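Local coordinates for peroxisomal membrane protein PEX15 (Saccharomyces cerevisiae, PDB 5VXV) that docks the Pex1/Pex6 AAA-ATPase on the peroxisomal membrane, so that this motor can extract the receptor PEX5, at residues A[95-99]-A[148-152]. Residues are numbered along the deposited sequence; the frame is centred on the assembly and turned at random.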
loop_
_atom_site.group_PDB
_atom_site.type_symbol
_atom_site.label_atom_id
_atom_site.label_comp_id
_atom_site.label_asym_id
_atom_site.label_seq_id
_atom_site.Cartn_x
_atom_site.Cartn_y
_atom_site.Cartn_z
ATOM N N ASN A 95 2.103 -3.124 -3.162
ATOM C CA ASN A 95 2.397 -1.942 -2.360
ATOM C C ASN A 95 1.377 -0.837 -2.608
ATOM O O ASN A 95 0.942 -0.165 -1.665
ATOM C CB ASN A 95 3.814 -1.452 -2.658
ATOM C CG ASN A 95 4.878 -2.402 -2.137
ATOM O OD1 ASN A 95 4.595 -3.274 -1.317
ATOM N ND2 ASN A 95 6.107 -2.237 -2.609
ATOM N N LYS A 96 0.985 -0.627 -3.870
ATOM C CA LYS A 96 -0.073 0.338 -4.158
ATOM C C LYS A 96 -1.359 -0.026 -3.427
ATOM O O LYS A 96 -2.024 0.845 -2.856
ATOM C CB LYS A 96 -0.329 0.423 -5.665
ATOM C CG LYS A 96 0.783 1.080 -6.468
ATOM C CD LYS A 96 0.375 1.297 -7.919
ATOM C CE LYS A 96 1.511 1.921 -8.715
ATOM N NZ LYS A 96 1.130 2.233 -10.127
ATOM N N PHE A 97 -1.730 -1.310 -3.440
ATOM C CA PHE A 97 -2.944 -1.739 -2.755
ATOM C C PHE A 97 -2.881 -1.408 -1.268
ATOM O O PHE A 97 -3.834 -0.860 -0.702
ATOM C CB PHE A 97 -3.161 -3.237 -2.968
ATOM C CG PHE A 97 -4.321 -3.792 -2.194
ATOM C CD1 PHE A 97 -5.606 -3.743 -2.711
ATOM C CD2 PHE A 97 -4.128 -4.355 -0.944
ATOM C CE1 PHE A 97 -6.673 -4.246 -1.991
ATOM C CE2 PHE A 97 -5.192 -4.861 -0.222
ATOM C CZ PHE A 97 -6.465 -4.805 -0.747
ATOM N N PHE A 98 -1.762 -1.733 -0.614
ATOM C CA PHE A 98 -1.636 -1.423 0.806
ATOM C C PHE A 98 -1.748 0.078 1.050
ATOM O O PHE A 98 -2.395 0.513 2.011
ATOM C CB PHE A 98 -0.314 -1.966 1.359
ATOM C CG PHE A 98 -0.290 -3.466 1.550
ATOM C CD1 PHE A 98 -1.396 -4.138 2.049
ATOM C CD2 PHE A 98 0.840 -4.202 1.230
ATOM C CE1 PHE A 98 -1.373 -5.510 2.227
ATOM C CE2 PHE A 98 0.867 -5.576 1.407
ATOM C CZ PHE A 98 -0.242 -6.228 1.906
ATOM N N ARG A 99 -1.143 0.893 0.182
ATOM C CA ARG A 99 -1.245 2.339 0.356
ATOM C C ARG A 99 -2.691 2.805 0.230
ATOM O O ARG A 99 -3.110 3.744 0.916
ATOM C CB ARG A 99 -0.355 3.061 -0.654
ATOM C CG ARG A 99 1.131 2.967 -0.340
ATOM C CD ARG A 99 1.937 4.022 -1.090
ATOM N NE ARG A 99 1.965 3.779 -2.530
ATOM C CZ ARG A 99 2.927 3.123 -3.174
ATOM N NH1 ARG A 99 3.970 2.629 -2.518
ATOM N NH2 ARG A 99 2.847 2.963 -4.486
ATOM N N GLU A 148 10.474 -1.106 -0.426
ATOM C CA GLU A 148 9.306 -0.231 -0.373
ATOM C C GLU A 148 8.238 -0.799 0.552
ATOM O O GLU A 148 7.606 -0.059 1.315
ATOM C CB GLU A 148 8.737 -0.017 -1.778
ATOM C CG GLU A 148 7.553 0.949 -1.823
ATOM C CD GLU A 148 7.033 1.195 -3.229
ATOM O OE1 GLU A 148 6.498 0.253 -3.849
ATOM O OE2 GLU A 148 7.162 2.337 -3.718
ATOM N N LEU A 149 8.019 -2.114 0.490
ATOM C CA LEU A 149 7.001 -2.749 1.322
ATOM C C LEU A 149 7.299 -2.544 2.804
ATOM O O LEU A 149 6.410 -2.186 3.587
ATOM C CB LEU A 149 6.917 -4.238 0.984
ATOM C CG LEU A 149 6.014 -5.100 1.868
ATOM C CD1 LEU A 149 4.571 -4.624 1.799
ATOM C CD2 LEU A 149 6.128 -6.560 1.462
ATOM N N ILE A 150 8.547 -2.770 3.214
ATOM C CA ILE A 150 8.887 -2.602 4.622
ATOM C C ILE A 150 8.767 -1.138 5.022
ATOM O O ILE A 150 8.332 -0.817 6.134
ATOM C CB ILE A 150 10.295 -3.156 4.912
ATOM C CG1 ILE A 150 10.403 -4.620 4.470
ATOM C CG2 ILE A 150 10.618 -3.028 6.398
ATOM C CD1 ILE A 150 9.395 -5.557 5.116
ATOM N N GLU A 151 9.125 -0.223 4.121
ATOM C CA GLU A 151 9.065 1.189 4.470
ATOM C C GLU A 151 7.624 1.689 4.540
ATOM O O GLU A 151 7.328 2.599 5.321
ATOM C CB GLU A 151 9.913 1.998 3.489
ATOM C CG GLU A 151 11.406 1.727 3.687
ATOM C CD GLU A 151 12.310 2.693 2.952
ATOM O OE1 GLU A 151 11.794 3.535 2.187
ATOM O OE2 GLU A 151 13.544 2.605 3.144
ATOM N N ILE A 152 6.704 1.093 3.774
ATOM C CA ILE A 152 5.285 1.378 3.988
ATOM C C ILE A 152 4.881 0.964 5.396
ATOM O O ILE A 152 4.249 1.727 6.134
ATOM C CB ILE A 152 4.417 0.667 2.933
ATOM C CG1 ILE A 152 4.650 1.261 1.544
ATOM C CG2 ILE A 152 2.932 0.780 3.297
ATOM C CD1 ILE A 152 4.051 0.432 0.420
HETATM O O HOH W 1 4.511 0.784 -5.653
#
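Asn95 and Leu149 mark the nearest backbone approach, their CA atoms 6.0 Å apart, where the axes of 95-99 and 148-152 run nearly parallel at 12° and come within 10.4 Å. Asn95 ND2 donates to Glu148 OE1 over 2.8 Å, with an N-H...O angle of 155°; it reaches the anti lone pair of that oxygen, which lies slightly out of the Asn95 amide plane, and the carboxylate plane is turned 75° against the amide. The same ND2 also bonds to Gly145 O, one turn earlier on helix 143-161, so two acceptors of that helix fix the rotation of this buried amide. Asn95 OD1 lies 3.4 Å from Leu149 CD1. Glu148 reaches across because its chain is extended, CG lying anti to the backbone N. Its other oxygen, OE2, forms a long, weak salt bridge with Arg99 NH1 at 3.4 Å, the guanidinium and carboxylate planes standing steeply to each other. Arg99 NH2 has its stronger partner in Asp50 of helix 39-51, and a water bridges NH2 to Glu148 OE1. In this largely helical domain, predicted to be cytoplasmic, the contact joins helices 91-108 and 143-161 close to the centre of the chain; helix 112-136, which links them in sequence, runs back and so lets both point the same way in the helical stack, its Met126 touching both Phe98 and Leu149. With an alanine in place of Glu148, Arg99 NH1 would probably lose its opposing charge, Asn95 ND2 one of its acceptors and the water its bridge. On the apolar side, Leu149 CD1 meets the Phe98 ring obliquely, 3.8 Å from CD2. Ile152 pushes CD1 between the two polar side chains of 95-99, 3.6 Å from Asn95 CB and 3.7 Å from Arg99 NH1.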